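Replication initiator protein (PDB 4PTA) probably binds the replication origin of staphylococcal multiresistance plasmids and assembles there to start their replication. Local coordinates at residues A[81-84]-A[85-89]; A[116-119]-A[120-124]; A[48-52]-A[53-57]. One frame throughout, in Å; residues are numbered along the deposited sequence.

Overall arrangement
All three contacts are local, each between neighbouring turns or at an end of a helix, and they sample a start, a middle and a finish. Interaction 1 lies within helix 79-91, partly buried, with two isoleucines turned into the domain and lysines on the outside. Interaction 2, also partly buried, starts helix 117-127, about 27 Å away between centres, and is rich in polar capping bonds. Interaction 3, a surface contact, ends helix 47-52 and mixes backbone capping with an indole and two isoleucines. Like interaction 1, it belongs to the RepA N-terminal region. Interactions 2 and 3 lie on opposite sides of the chain's centre, yet both touch the second subunit.

Interaction 1 of 3, residues A[81-84]-A[85-89]; sequences KITK and IKKEL
Lys81 gives its carbonyl O to Ile85 N at 2.8 Å, and its aliphatic stem passes near the end of Ile85 (CG to CD1, 4.3 Å) before the ammonium leads away from the helix. Ile82, next in line, is buried against Val68 and Leu71 of helix 68-74, where a branched apolar chain fits. Its CD1 lies 3.6 Å from CE of Lys86, whose extended chain runs alongside and carries NZ to a hydrogen bond with OE1 of Gln97. The succession of helix 68-74, a short turn and helix 79-91 is consistent with a helix-turn-helix, in which the second helix commonly recognises DNA; the exposed Lys81, Thr83, Lys84 and Lys87 would suit that role. The methyl CG2 of Thr83 lies 3.7 Å from NZ of Lys87, the two side chains pointing the same way. Lys84 lies alongside Glu88, one turn on: CE comes to 3.4 Å from OE1, while NZ stays 4.5 Å from that oxygen, too far for a salt bridge. The carboxylate is instead tied by OE1 to the hydroxyl of Ser33, near the start of helix 34-44, whose Ala39 packs on Ile85.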
loop_
_atom_site.group_PDB
_atom_site.type_symbol
_atom_site.label_atom_id
_atom_site.label_comp_id
_atom_site.label_asym_id
_atom_site.label_seq_id
_atom_site.Cartn_x
_atom_site.Cartn_y
_atom_site.Cartn_z
ATOM N N LYS A 81 8.956 -25.060 16.126
ATOM C CA LYS A 81 8.302 -24.565 14.923
ATOM C C LYS A 81 9.204 -23.643 14.104
ATOM O O LYS A 81 9.267 -23.766 12.883
ATOM C CB LYS A 81 6.992 -23.855 15.278
ATOM C CG LYS A 81 6.083 -23.601 14.090
ATOM C CD LYS A 81 4.681 -23.241 14.541
ATOM C CE LYS A 81 4.050 -24.380 15.327
ATOM N NZ LYS A 81 2.673 -24.046 15.793
ATOM N N ILE A 82 9.903 -22.725 14.769
ATOM C CA ILE A 82 10.760 -21.786 14.051
ATOM C C ILE A 82 11.882 -22.515 13.321
ATOM O O ILE A 82 12.291 -22.109 12.234
ATOM C CB ILE A 82 11.349 -20.687 14.965
ATOM C CG1 ILE A 82 12.878 -20.663 14.864
ATOM C CG2 ILE A 82 10.898 -20.872 16.397
ATOM C CD1 ILE A 82 13.524 -19.570 15.685
ATOM N N THR A 83 12.373 -23.592 13.925
ATOM C CA THR A 83 13.359 -24.448 13.280
ATOM C C THR A 83 12.816 -24.934 11.941
ATOM O O THR A 83 13.478 -24.815 10.907
ATOM C CB THR A 83 13.727 -25.646 14.177
ATOM O OG1 THR A 83 14.759 -25.255 15.092
ATOM C CG2 THR A 83 14.220 -26.817 13.342
ATOM N N LYS A 84 11.600 -25.469 11.966
ATOM C CA LYS A 84 10.925 -25.886 10.745
ATOM C C LYS A 84 10.751 -24.711 9.781
ATOM O O LYS A 84 10.844 -24.878 8.562
ATOM C CB LYS A 84 9.562 -26.502 11.076
ATOM C CG LYS A 84 8.677 -26.742 9.865
ATOM C CD LYS A 84 7.239 -27.005 10.276
ATOM C CE LYS A 84 6.297 -26.898 9.083
ATOM N NZ LYS A 84 4.859 -26.919 9.494
ATOM N N ILE A 85 10.501 -23.527 10.335
ATOM C CA ILE A 85 10.259 -22.330 9.531
ATOM C C ILE A 85 11.498 -21.897 8.759
ATOM O O ILE A 85 11.449 -21.727 7.542
ATOM C CB ILE A 85 9.777 -21.151 10.398
ATOM C CG1 ILE A 85 8.353 -21.400 10.892
ATOM C CG2 ILE A 85 9.845 -19.849 9.610
ATOM C CD1 ILE A 85 7.873 -20.374 11.888
ATOM N N LYS A 86 12.602 -21.709 9.474
ATOM C CA LYS A 86 13.859 -21.329 8.845
ATOM C C LYS A 86 14.245 -22.333 7.772
ATOM O O LYS A 86 14.502 -21.962 6.628
ATOM C CB LYS A 86 14.978 -21.254 9.876
ATOM C CG LYS A 86 14.763 -20.229 10.966
ATOM C CD LYS A 86 16.011 -20.119 11.818
ATOM C CE LYS A 86 15.835 -19.116 12.935
ATOM N NZ LYS A 86 17.086 -18.942 13.729
ATOM N N LYS A 87 14.287 -23.608 8.148
ATOM C CA LYS A 87 14.686 -24.660 7.226
ATOM C C LYS A 87 13.822 -24.647 5.976
ATOM O O LYS A 87 14.303 -24.908 4.872
ATOM C CB LYS A 87 14.619 -26.031 7.903
ATOM C CG LYS A 87 15.706 -26.252 8.942
ATOM C CD LYS A 87 15.601 -27.618 9.596
ATOM C CE LYS A 87 16.634 -27.766 10.702
ATOM N NZ LYS A 87 16.468 -29.027 11.472
ATOM N N GLU A 88 12.543 -24.341 6.157
ATOM C CA GLU A 88 11.606 -24.291 5.041
ATOM C C GLU A 88 11.896 -23.118 4.114
ATOM O O GLU A 88 11.892 -23.272 2.894
ATOM C CB GLU A 88 10.172 -24.207 5.554
ATOM C CG GLU A 88 9.349 -25.441 5.268
ATOM C CD GLU A 88 7.945 -25.336 5.817
ATOM O OE1 GLU A 88 7.766 -24.696 6.875
ATOM O OE2 GLU A 88 7.018 -25.889 5.188
ATOM N N LEU A 89 12.143 -21.948 4.697
ATOM C CA LEU A 89 12.374 -20.744 3.909
ATOM C C LEU A 89 13.717 -20.803 3.185
ATOM O O LEU A 89 13.826 -20.360 2.044
ATOM C CB LEU A 89 12.278 -19.483 4.776
ATOM C CG LEU A 89 10.945 -19.194 5.481
ATOM C CD1 LEU A 89 11.057 -17.940 6.348
ATOM C CD2 LEU A 89 9.792 -19.065 4.494
#

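Interaction 2 of 3, residues A[116-119]-A[120-124]; sequences TKND and IYEID
The carbonyl oxygens of Thr116, Lys117, Asn118 and Asp119 each receive the N-H of the residue four places on, from Ile120 to Ile123, in bonds that make the first turns of helix 117-127. Its start is a capping box. Thr116, at the N-cap, turns OG1 back over the helix end to accept from Asp119 N at 3.1 Å, with a weaker, longer bond from Asn118 N. In return Asp119 OD2 takes the N-H of Thr116 at 2.9 Å, on its anti side and somewhat out of the carboxylate plane. Asp119 has CG beside its own backbone N (chi1 -72°), which swings the carboxylate back toward the cap. Both residue types suit the place: a short hydroxyl reaches amides that have no carbonyl of a preceding turn to bond to, and an acid there should interact well with the positive end of the helix dipole. Asn26 ND2 also donates to OD2, fastening this end of the helix to the loop that holds Val22 and Thr25. Ile120 and Ile123 give the helix an apolar patch that packs on Tyr12 of the second subunit, whose hydroxyl is hydrogen-bonded to Asp124 OD1. Ile120 also lays CG1 against a backbone carbonyl, 3.6 Å from Thr116 O. Elsewhere on the helix, Asn118 and Glu122 lie side by side. The glutamate bends at chi2 (-57°), its carboxylate plane is 25° from the amide plane, and its CG sits 3.7 Å from Asn118 ND2.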
loop_
_atom_site.group_PDB
_atom_site.type_symbol
_atom_site.label_atom_id
_atom_site.label_comp_id
_atom_site.label_asym_id
_atom_site.label_seq_id
_atom_site.Cartn_x
_atom_site.Cartn_y
_atom_site.Cartn_z
ATOM N N THR A 116 7.927 -16.082 -12.418
ATOM C CA THR A 116 8.054 -16.684 -13.738
ATOM C C THR A 116 6.877 -16.267 -14.598
ATOM O O THR A 116 5.851 -15.828 -14.081
ATOM C CB THR A 116 8.066 -18.216 -13.669
ATOM O OG1 THR A 116 6.778 -18.689 -13.249
ATOM C CG2 THR A 116 9.146 -18.705 -12.704
ATOM N N LYS A 117 7.028 -16.406 -15.911
ATOM C CA LYS A 117 5.945 -16.100 -16.837
ATOM C C LYS A 117 4.655 -16.809 -16.429
ATOM O O LYS A 117 3.561 -16.290 -16.639
ATOM C CB LYS A 117 6.327 -16.490 -18.268
ATOM C CG LYS A 117 7.477 -15.690 -18.858
ATOM C CD LYS A 117 7.675 -16.038 -20.328
ATOM C CE LYS A 117 8.853 -15.290 -20.935
ATOM N NZ LYS A 117 8.994 -15.581 -22.391
ATOM N N ASN A 118 4.786 -17.996 -15.842
ATOM C CA ASN A 118 3.616 -18.740 -15.395
ATOM C C ASN A 118 3.007 -18.119 -14.146
ATOM O O ASN A 118 1.788 -17.998 -14.043
ATOM C CB ASN A 118 3.952 -20.213 -15.156
ATOM C CG ASN A 118 2.712 -21.062 -14.922
ATOM O OD1 ASN A 118 1.984 -21.393 -15.862
ATOM N ND2 ASN A 118 2.464 -21.417 -13.665
ATOM N N ASP A 119 3.857 -17.724 -13.201
ATOM C CA ASP A 119 3.392 -17.006 -12.021
ATOM C C ASP A 119 2.539 -15.819 -12.449
ATOM O O ASP A 119 1.424 -15.633 -11.965
ATOM C CB ASP A 119 4.572 -16.526 -11.175
ATOM C CG ASP A 119 5.274 -17.661 -10.460
ATOM O OD1 ASP A 119 4.575 -18.566 -9.961
ATOM O OD2 ASP A 119 6.523 -17.650 -10.397
ATOM N N ILE A 120 3.075 -15.021 -13.366
ATOM C CA ILE A 120 2.341 -13.896 -13.922
ATOM C C ILE A 120 0.972 -14.344 -14.441
ATOM O O ILE A 120 -0.061 -13.835 -14.002
ATOM C CB ILE A 120 3.151 -13.204 -15.035
ATOM C CG1 ILE A 120 4.417 -12.576 -14.443
ATOM C CG2 ILE A 120 2.303 -12.159 -15.752
ATOM C CD1 ILE A 120 5.432 -12.118 -15.474
ATOM N N TYR A 121 0.971 -15.308 -15.358
ATOM C CA TYR A 121 -0.270 -15.843 -15.910
ATOM C C TYR A 121 -1.240 -16.271 -14.809
ATOM O O TYR A 121 -2.403 -15.861 -14.793
ATOM C CB TYR A 121 0.030 -17.018 -16.841
ATOM C CG TYR A 121 -1.199 -17.774 -17.291
ATOM C CD1 TYR A 121 -2.142 -17.177 -18.117
ATOM C CD2 TYR A 121 -1.413 -19.089 -16.898
ATOM C CE1 TYR A 121 -3.266 -17.864 -18.534
ATOM C CE2 TYR A 121 -2.534 -19.786 -17.310
ATOM C CZ TYR A 121 -3.458 -19.168 -18.128
ATOM O OH TYR A 121 -4.578 -19.855 -18.541
ATOM N N GLU A 122 -0.748 -17.097 -13.891
ATOM C CA GLU A 122 -1.531 -17.551 -12.749
ATOM C C GLU A 122 -2.031 -16.395 -11.882
ATOM O O GLU A 122 -3.207 -16.350 -11.519
ATOM C CB GLU A 122 -0.715 -18.528 -11.902
ATOM C CG GLU A 122 -0.739 -19.940 -12.436
ATOM C CD GLU A 122 -2.150 -20.472 -12.558
ATOM O OE1 GLU A 122 -2.880 -20.468 -11.542
ATOM O OE2 GLU A 122 -2.535 -20.881 -13.672
ATOM N N ILE A 123 -1.135 -15.468 -11.550
ATOM C CA ILE A 123 -1.501 -14.325 -10.720
ATOM C C ILE A 123 -2.603 -13.487 -11.369
ATOM O O ILE A 123 -3.430 -12.896 -10.677
ATOM C CB ILE A 123 -0.278 -13.446 -10.375
ATOM C CG1 ILE A 123 0.680 -14.205 -9.452
ATOM C CG2 ILE A 123 -0.716 -12.153 -9.706
ATOM C CD1 ILE A 123 1.942 -13.441 -9.113
ATOM N N ASP A 124 -2.618 -13.444 -12.698
ATOM C CA ASP A 124 -3.699 -12.778 -13.418
ATOM C C ASP A 124 -5.009 -13.527 -13.213
ATOM O O ASP A 124 -6.038 -12.930 -12.904
ATOM C CB ASP A 124 -3.396 -12.688 -14.914
ATOM C CG ASP A 124 -2.271 -11.725 -15.229
ATOM O OD1 ASP A 124 -2.472 -10.502 -15.082
ATOM O OD2 ASP A 124 -1.189 -12.191 -15.643
#

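Interaction 3 of 3, residues A[48-52]-A[53-57]; sequences QLSIK and NNWID
Trp55 folds back on Ser50 along much of its side chain. Trp55 CB rests 3.4 Å from Ser50 O and close to Ser50 CB; Trp55 CG is still within 3.9 Å of the same oxygen. With CG beside its own backbone N (chi1 -66°), the indole swings along the last helical turn, so that CE3 lies 3.4 Å from Ser50 OG and CZ3, further out, passes the same hydroxyl more loosely. Small serine lets the large ring come close, and Ser50 OG is hydrogen-bonded to the carbonyl O of Tyr63. Asn53 sets its CB 3.3 Å above one face of the indole, offset toward the rim, while Tyr66 meets the tryptophan edge-to-face. What brings Trp55 back is a Schellman motif closing helix 47-52. After Asn53 N has made the last regular bond, to Leu49 O, the chain turns at Asn54 with phi at +55°, a left-handed conformation that asparagine adopts more readily than most residues. Trp55 N then reaches back to Ser50 O at 2.6 Å; a second bond, Asn54 N to Ile51 O, is weak and doubtful. Trp55 is itself the centre of an inverse gamma turn, and the end of Ile56 comes near the helix after it. Ile56 CD1 lies 4.0 Å from Ile51 CG2, the two side chains set obliquely. Ile51 also touches Ile62, and Ile56 packs on Val8 of the third subunit. Lys52, its chain extended, carries NZ to a salt bridge with Glu129 OE2 of the second subunit.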
loop_
_atom_site.group_PDB
_atom_site.type_symbol
_atom_site.label_atom_id
_atom_site.label_comp_id
_atom_site.label_asym_id
_atom_site.label_seq_id
_atom_site.Cartn_x
_atom_site.Cartn_y
_atom_site.Cartn_z
ATOM N N GLN A 48 11.967 -2.106 7.858
ATOM C CA GLN A 48 12.134 -0.708 8.224
ATOM C C GLN A 48 12.808 -0.578 9.588
ATOM O O GLN A 48 13.600 0.337 9.817
ATOM C CB GLN A 48 10.775 -0.011 8.248
ATOM C CG GLN A 48 10.785 1.396 7.685
ATOM C CD GLN A 48 10.125 1.476 6.321
ATOM O OE1 GLN A 48 10.424 0.690 5.423
ATOM N NE2 GLN A 48 9.208 2.424 6.167
ATOM N N LEU A 49 12.480 -1.487 10.498
ATOM C CA LEU A 49 13.154 -1.532 11.786
ATOM C C LEU A 49 14.652 -1.722 11.569
ATOM O O LEU A 49 15.458 -0.925 12.041
ATOM C CB LEU A 49 12.599 -2.664 12.655
ATOM C CG LEU A 49 11.275 -2.434 13.379
ATOM C CD1 LEU A 49 10.742 -3.737 13.950
ATOM C CD2 LEU A 49 11.438 -1.391 14.471
ATOM N N SER A 50 15.019 -2.776 10.844
ATOM C CA SER A 50 16.424 -3.106 10.632
ATOM C C SER A 50 17.219 -1.901 10.144
ATOM O O SER A 50 18.353 -1.690 10.564
ATOM C CB SER A 50 16.568 -4.277 9.659
ATOM O OG SER A 50 15.953 -5.443 10.177
ATOM N N ILE A 51 16.618 -1.114 9.259
ATOM C CA ILE A 51 17.253 0.105 8.767
ATOM C C ILE A 51 17.554 1.056 9.926
ATOM O O ILE A 51 18.619 1.672 9.979
ATOM C CB ILE A 51 16.369 0.817 7.726
ATOM C CG1 ILE A 51 16.111 -0.104 6.532
ATOM C CG2 ILE A 51 17.016 2.118 7.274
ATOM C CD1 ILE A 51 15.184 0.492 5.491
ATOM N N LYS A 52 16.608 1.165 10.852
ATOM C CA LYS A 52 16.779 1.992 12.042
ATOM C C LYS A 52 17.875 1.438 12.947
ATOM O O LYS A 52 18.737 2.181 13.414
ATOM C CB LYS A 52 15.462 2.098 12.812
ATOM C CG LYS A 52 15.600 2.706 14.193
ATOM C CD LYS A 52 14.326 2.509 14.990
ATOM C CE LYS A 52 14.537 2.813 16.459
ATOM N NZ LYS A 52 13.398 2.307 17.278
ATOM N N ASN A 53 17.839 0.130 13.190
ATOM C CA ASN A 53 18.895 -0.538 13.944
ATOM C C ASN A 53 20.204 -0.544 13.159
ATOM O O ASN A 53 21.191 -1.145 13.580
ATOM C CB ASN A 53 18.496 -1.975 14.290
ATOM C CG ASN A 53 17.237 -2.048 15.131
ATOM O OD1 ASN A 53 16.797 -1.047 15.699
ATOM N ND2 ASN A 53 16.653 -3.241 15.220
ATOM N N ASN A 54 20.193 0.124 12.012
ATOM C CA ASN A 54 21.349 0.178 11.126
ATOM C C ASN A 54 21.860 -1.213 10.740
ATOM O O ASN A 54 23.045 -1.400 10.458
ATOM C CB ASN A 54 22.463 1.023 11.746
ATOM C CG ASN A 54 23.401 1.603 10.704
ATOM O OD1 ASN A 54 23.088 2.608 10.063
ATOM N ND2 ASN A 54 24.558 0.974 10.533
ATOM N N TRP A 55 20.951 -2.184 10.728
ATOM C CA TRP A 55 21.267 -3.534 10.288
ATOM C C TRP A 55 21.369 -3.581 8.772
ATOM O O TRP A 55 20.605 -4.279 8.106
ATOM C CB TRP A 55 20.203 -4.515 10.774
ATOM C CG TRP A 55 20.179 -4.663 12.255
ATOM C CD1 TRP A 55 21.054 -4.119 13.145
ATOM C CD2 TRP A 55 19.225 -5.403 13.030
ATOM N NE1 TRP A 55 20.709 -4.474 14.426
ATOM C CE2 TRP A 55 19.589 -5.261 14.381
ATOM C CE3 TRP A 55 18.102 -6.169 12.707
ATOM C CZ2 TRP A 55 18.869 -5.857 15.413
ATOM C CZ3 TRP A 55 17.389 -6.761 13.735
ATOM C CH2 TRP A 55 17.775 -6.602 15.070
ATOM N N ILE A 56 22.318 -2.822 8.240
ATOM C CA ILE A 56 22.566 -2.768 6.810
ATOM C C ILE A 56 24.026 -3.132 6.546
ATOM O O ILE A 56 24.932 -2.542 7.137
ATOM C CB ILE A 56 22.290 -1.353 6.265
ATOM C CG1 ILE A 56 20.847 -0.939 6.563
ATOM C CG2 ILE A 56 22.582 -1.280 4.776
ATOM C CD1 ILE A 56 20.553 0.516 6.252
ATOM N N ASP A 57 24.258 -4.105 5.671
ATOM C CA ASP A 57 25.625 -4.515 5.365
ATOM C C ASP A 57 26.329 -3.540 4.420
ATOM O O ASP A 57 25.792 -2.484 4.086
ATOM C CB ASP A 57 25.678 -5.957 4.832
ATOM C CG ASP A 57 25.193 -6.082 3.399
ATOM O OD1 ASP A 57 24.772 -7.193 3.013
ATOM O OD2 ASP A 57 25.239 -5.083 2.654
#